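Local atomic coordinates of bifunctional cytochrome P450/NADPH--P450 reductase (Deinococcus aerius, PDB entry 7F3H), a protein that probably hydroxylates organic substrates at a heme iron, using electrons that its fused reductase part takes from NADPH. Residues A[66-71]-A[401-406]. Sequence-based numbering, arbitrary orientation. Where two conformers were deposited one is given.
Sequences TDERRF and GMRACI. With HEM (protoporphyrin IX containing Fe), chain E.
Glu68 reaches across to the backbone of Met402 with its carboxylate. Glu68 OE1 accepts Met402 N at 3.0 Å in a nearly straight bond (170°). The N-H arrives on the syn side, 27° out of the carboxylate plane. OE2 receives a weak second share of the same N-H. Beyond CG the glutamate chain is extended (chi2 -175°), and this length carries the acid to the other loop. There Glu68 OE1 also lies 3.5 Å from Gly401 CA. In the conformer given, the Met402 side chain crosses that of Glu68 at about a right angle, its CB 3.7 Å from Glu68 OE2, and then leads away. With an alanine at Glu68, Met402 N is likely to lose this acceptor, and the segments 66-71 and 401-406 the hydrogen bond between them. Thr66 O, which accepts from Asn400 ND2, is a second link between the loops.

Arg403 turns from Glu68 to the heme. Bends at chi2 and chi3 bring Arg403 NE to propionate oxygen O2A of the heme at 2.7 Å. The oxygen sits at the guanidinium edge, near its plane, and NH2 adds a weak bond. NH2 also donates to Ser93 O. Two residues on, Cys405 SG binds the heme iron, FE, at 2.4 Å. This is the cysteine ligand loop of the P450 fold. Glu68 thus bonds to a backbone N-H of that loop, three residues before the cysteine, while the charge of Arg403 is likely to be balanced mainly by the propionate.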
ATOM      1  N   THR A  66      14.709 -12.302  -4.587  1.00 28.27           N
ATOM      2  CA  THR A  66      14.989 -11.143  -3.750  1.00 31.04           C
ATOM      3  C   THR A  66      16.444 -10.713  -3.794  1.00 31.45           C
ATOM      4  O   THR A  66      16.774  -9.610  -3.349  1.00 32.24           O
ATOM      5  CB  THR A  66      14.547 -11.467  -2.287  1.00 41.13           C
ATOM      6  OG1 THR A  66      13.108 -11.529  -2.163  1.00 41.60           O
ATOM      7  CG2 THR A  66      15.253 -10.665  -1.173  1.00 46.57           C
ATOM      8  N   ASP A  67      17.314 -11.524  -4.393  1.00 35.29           N
ATOM      9  CA  ASP A  67      18.728 -11.190  -4.514  1.00 30.73           C
ATOM     10  C   ASP A  67      18.875 -10.136  -5.613  1.00 30.64           C
ATOM     11  O   ASP A  67      18.770 -10.443  -6.808  1.00 31.04           O
ATOM     12  CB  ASP A  67      19.501 -12.474  -4.813  1.00 27.04           C
ATOM     13  CG  ASP A  67      20.999 -12.302  -4.786  1.00 31.89           C
ATOM     14  OD1 ASP A  67      21.505 -11.150  -4.696  1.00 35.61           O
ATOM     15  OD2 ASP A  67      21.681 -13.344  -4.897  1.00 29.83           O
ATOM     16  N   GLU A  68      19.142  -8.891  -5.220  1.00 28.76           N
ATOM     17  CA  GLU A  68      19.180  -7.814  -6.196  1.00 29.72           C
ATOM     18  C   GLU A  68      20.383  -7.926  -7.131  1.00 34.41           C
ATOM     19  O   GLU A  68      20.481  -7.147  -8.080  1.00 34.77           O
ATOM     20  CB  GLU A  68      19.174  -6.456  -5.489  1.00 28.18           C
ATOM     21  CG  GLU A  68      17.776  -6.028  -5.032  1.00 35.95           C
ATOM     22  CD  GLU A  68      17.696  -4.613  -4.425  1.00 34.29           C
ATOM     23  OE1 GLU A  68      18.400  -4.319  -3.434  1.00 36.47           O
ATOM     24  OE2 GLU A  68      16.884  -3.803  -4.920  1.00 40.98           O
ATOM     25  N   ARG A  69      21.301  -8.871  -6.895  1.00 34.06           N
ATOM     26  CA  ARG A  69      22.321  -9.164  -7.901  1.00 34.99           C
ATOM     27  C   ARG A  69      21.764  -9.965  -9.076  1.00 32.75           C
ATOM     28  O   ARG A  69      22.356  -9.946 -10.159  1.00 35.23           O
ATOM     29  CB  ARG A  69      23.499  -9.901  -7.248  1.00 33.43           C
ATOM     30  CG  ARG A  69      24.156  -9.079  -6.117  1.00 33.78           C
ATOM     31  CD  ARG A  69      25.032  -9.928  -5.168  1.00 30.55           C
ATOM     32  NE  ARG A  69      24.256 -11.012  -4.588  1.00 34.58           N
ATOM     33  CZ  ARG A  69      24.761 -12.083  -3.975  1.00 34.38           C
ATOM     34  NH1 ARG A  69      26.072 -12.230  -3.826  1.00 33.95           N
ATOM     35  NH2 ARG A  69      23.935 -13.014  -3.507  1.00 32.21           N
ATOM     36  N   ARG A  70      20.615 -10.620  -8.906  1.00 33.89           N
ATOM     37  CA  ARG A  70      20.044 -11.557  -9.874  1.00 29.96           C
ATOM     38  C   ARG A  70      18.721 -11.089 -10.460  1.00 34.13           C
ATOM     39  O   ARG A  70      18.428 -11.353 -11.638  1.00 33.20           O
ATOM     40  CB  ARG A  70      19.868 -12.919  -9.218  1.00 27.66           C
ATOM     41  CG  ARG A  70      21.158 -13.407  -8.604  1.00 30.48           C
ATOM     42  CD  ARG A  70      20.967 -14.674  -7.787  1.00 27.19           C
ATOM     43  NE  ARG A  70      20.530 -15.788  -8.624  1.00 26.01           N
ATOM     44  CZ  ARG A  70      20.076 -16.944  -8.153  1.00 26.15           C
ATOM     45  NH1 ARG A  70      20.005 -17.147  -6.841  1.00 22.26           N
ATOM     46  NH2 ARG A  70      19.675 -17.887  -9.000  1.00 26.70           N
ATOM     47  N   PHE A  71      17.878 -10.440  -9.657  1.00 30.06           N
ATOM     48  CA  PHE A  71      16.621  -9.927 -10.148  1.00 25.23           C
ATOM     49  C   PHE A  71      16.438  -8.527  -9.590  1.00 28.62           C
ATOM     50  O   PHE A  71      16.883  -8.234  -8.484  1.00 28.54           O
ATOM     51  CB  PHE A  71      15.465 -10.827  -9.746  1.00 26.17           C
ATOM     52  CG  PHE A  71      15.686 -12.277 -10.063  1.00 31.09           C
ATOM     53  CD1 PHE A  71      16.428 -13.088  -9.204  1.00 27.99           C
ATOM     54  CD2 PHE A  71      15.133 -12.839 -11.203  1.00 26.18           C
ATOM     55  CE1 PHE A  71      16.632 -14.432  -9.484  1.00 29.69           C
ATOM     56  CE2 PHE A  71      15.330 -14.180 -11.490  1.00 30.57           C
ATOM     57  CZ  PHE A  71      16.069 -14.986 -10.621  1.00 30.87           C
ATOM     58  N   GLY A 401      14.542  -4.894  -0.784  1.00 28.14           N
ATOM     59  CA  GLY A 401      15.839  -4.342  -1.117  1.00 31.08           C
ATOM     60  C   GLY A 401      15.789  -2.835  -1.199  1.00 32.33           C
ATOM     61  O   GLY A 401      15.017  -2.182  -0.491  1.00 37.60           O
ATOM     62  N   MET A 402      16.627  -2.285  -2.089  0.50 36.71           N
ATOM     63  CA  MET A 402      16.668  -0.841  -2.324  0.50 40.34           C
ATOM     64  C   MET A 402      15.314  -0.308  -2.784  0.50 42.34           C
ATOM     65  O   MET A 402      14.988   0.858  -2.530  0.50 37.01           O
ATOM     66  CB  MET A 402      17.736  -0.497  -3.374  0.50 39.79           C
ATOM     67  CG  MET A 402      19.184  -0.637  -2.930  0.50 38.61           C
ATOM     68  SD  MET A 402      19.550   0.217  -1.392  0.50 50.73           S
ATOM     69  CE  MET A 402      20.451  -1.067  -0.529  0.50 49.65           C
ATOM     70  N   ARG A 403      14.528  -1.140  -3.473  1.00 35.74           N
ATOM     71  CA  ARG A 403      13.205  -0.779  -3.968  1.00 35.32           C
ATOM     72  C   ARG A 403      12.093  -1.086  -2.948  1.00 35.62           C
ATOM     73  O   ARG A 403      10.933  -1.309  -3.323  1.00 31.02           O
ATOM     74  CB  ARG A 403      12.958  -1.482  -5.299  1.00 27.70           C
ATOM     75  CG  ARG A 403      14.027  -1.096  -6.317  1.00 35.32           C
ATOM     76  CD  ARG A 403      14.220   0.435  -6.379  1.00 32.60           C
ATOM     77  NE  ARG A 403      13.016   1.138  -6.846  1.00 33.34           N
ATOM     78  CZ  ARG A 403      12.797   1.541  -8.101  1.00 26.55           C
ATOM     79  NH1 ARG A 403      13.691   1.350  -9.055  1.00 30.32           N
ATOM     80  NH2 ARG A 403      11.677   2.163  -8.406  1.00 32.98           N
ATOM     81  N   ALA A 404      12.437  -1.135  -1.668  1.00 34.93           N
ATOM     82  CA  ALA A 404      11.433  -1.341  -0.645  1.00 32.54           C
ATOM     83  C   ALA A 404      10.628  -0.057  -0.433  1.00 32.34           C
ATOM     84  O   ALA A 404      10.988   1.022  -0.916  1.00 31.66           O
ATOM     85  CB  ALA A 404      12.095  -1.794   0.652  1.00 30.45           C
ATOM     86  N   CYS A 405       9.497  -0.202   0.255  1.00 29.16           N
ATOM     87  CA  CYS A 405       8.643   0.937   0.592  1.00 29.12           C
ATOM     88  C   CYS A 405       9.404   1.977   1.398  1.00 28.07           C
ATOM     89  O   CYS A 405       9.859   1.697   2.502  1.00 35.14           O
ATOM     90  CB  CYS A 405       7.415   0.460   1.380  1.00 24.05           C
ATOM     91  SG  CYS A 405       6.235   1.800   1.734  1.00 27.68           S
ATOM     92  N   ILE A 406       9.530   3.193   0.870  1.00 29.43           N
ATOM     93  CA  ILE A 406      10.129   4.247   1.688  1.00 27.57           C
ATOM     94  C   ILE A 406       9.124   4.826   2.664  1.00 31.37           C
ATOM     95  O   ILE A 406       9.523   5.506   3.621  1.00 30.11           O
ATOM     96  CB  ILE A 406      10.697   5.375   0.818  1.00 31.65           C
ATOM     97  CG1 ILE A 406      11.770   6.192   1.562  1.00 30.26           C
ATOM     98  CG2 ILE A 406       9.572   6.260   0.283  1.00 26.46           C
ATOM     99  CD1 ILE A 406      12.531   7.115   0.600  1.00 24.88           C
TER
HETATM  100  CHA HEM E 601       7.178   1.215  -2.559  1.00 23.29           C
HETATM  101  CHB HEM E 601       5.659   5.415  -0.644  1.00 25.55           C
HETATM  102  CHC HEM E 601       2.481   2.976   2.132  1.00 27.38           C
HETATM  103  CHD HEM E 601       3.800  -1.176   0.003  1.00 21.49           C
HETATM  104  C1A HEM E 601       7.046   2.552  -2.276  1.00 25.76           C
HETATM  105  C2A HEM E 601       7.765   3.623  -2.933  1.00 29.25           C
HETATM  106  C3A HEM E 601       7.386   4.791  -2.392  1.00 25.52           C
HETATM  107  C4A HEM E 601       6.343   4.500  -1.420  1.00 24.07           C
HETATM  108  CMA HEM E 601       7.910   6.198  -2.781  1.00 19.69           C
HETATM  109  CAA HEM E 601       8.863   3.397  -3.985  1.00 26.97           C
HETATM  110  CBA HEM E 601      10.203   3.352  -3.242  1.00 26.10           C
HETATM  111  CGA HEM E 601      11.392   3.212  -4.194  1.00 31.28           C
HETATM  112  O1A HEM E 601      12.370   3.981  -3.984  1.00 29.44           O
HETATM  113  O2A HEM E 601      11.378   2.458  -5.214  1.00 26.62           O
HETATM  114  C1B HEM E 601       4.697   5.135   0.304  1.00 24.15           C
HETATM  115  C2B HEM E 601       4.026   6.097   1.170  1.00 23.56           C
HETATM  116  C3B HEM E 601       3.190   5.404   1.964  1.00 23.47           C
HETATM  117  C4B HEM E 601       3.253   4.007   1.575  1.00 28.11           C
HETATM  118  CMB HEM E 601       4.334   7.608   1.190  1.00 18.29           C
HETATM  119  CAB HEM E 601       2.170   5.881   3.021  1.00 25.68           C
HETATM  120  CBB HEM E 601       1.864   7.158   3.264  1.00 35.04           C
HETATM  121  C1C HEM E 601       2.542   1.633   1.795  1.00 26.63           C
HETATM  122  C2C HEM E 601       1.794   0.530   2.414  1.00 28.38           C
HETATM  123  C3C HEM E 601       2.189  -0.586   1.773  1.00 24.07           C
HETATM  124  C4C HEM E 601       3.187  -0.250   0.803  1.00 21.28           C
HETATM  125  CMC HEM E 601       0.733   0.673   3.545  1.00 25.84           C
HETATM  126  CAC HEM E 601       1.800  -2.047   1.947  1.00 27.07           C
HETATM  127  CBC HEM E 601       0.938  -2.441   2.873  1.00 35.57           C
HETATM  128  C1D HEM E 601       4.824  -0.894  -0.880  1.00 23.81           C
HETATM  129  C2D HEM E 601       5.482  -1.854  -1.762  1.00 24.60           C
HETATM  130  C3D HEM E 601       6.404  -1.178  -2.447  1.00 22.22           C
HETATM  131  C4D HEM E 601       6.368   0.218  -2.059  1.00 24.65           C
HETATM  132  CMD HEM E 601       5.195  -3.374  -1.882  1.00 17.46           C
HETATM  133  CAD HEM E 601       7.320  -1.798  -3.486  1.00 21.13           C
HETATM  134  CBD HEM E 601       6.521  -1.707  -4.758  1.00 21.33           C
HETATM  135  CGD HEM E 601       7.211  -2.404  -5.881  1.00 27.53           C
HETATM  136  O1D HEM E 601       6.821  -2.072  -7.027  1.00 28.68           O
HETATM  137  O2D HEM E 601       8.121  -3.264  -5.642  1.00 30.36           O
HETATM  138  NA  HEM E 601       6.169   3.131  -1.384  1.00 23.77           N
HETATM  139  NB  HEM E 601       4.215   3.879   0.584  1.00 23.11           N
HETATM  140  NC  HEM E 601       3.366   1.112   0.807  1.00 21.14           N
HETATM  141  ND  HEM E 601       5.392   0.353  -1.089  1.00 20.20           N
HETATM  142 FE   HEM E 601       4.883   2.057  -0.207  1.00 28.73          FE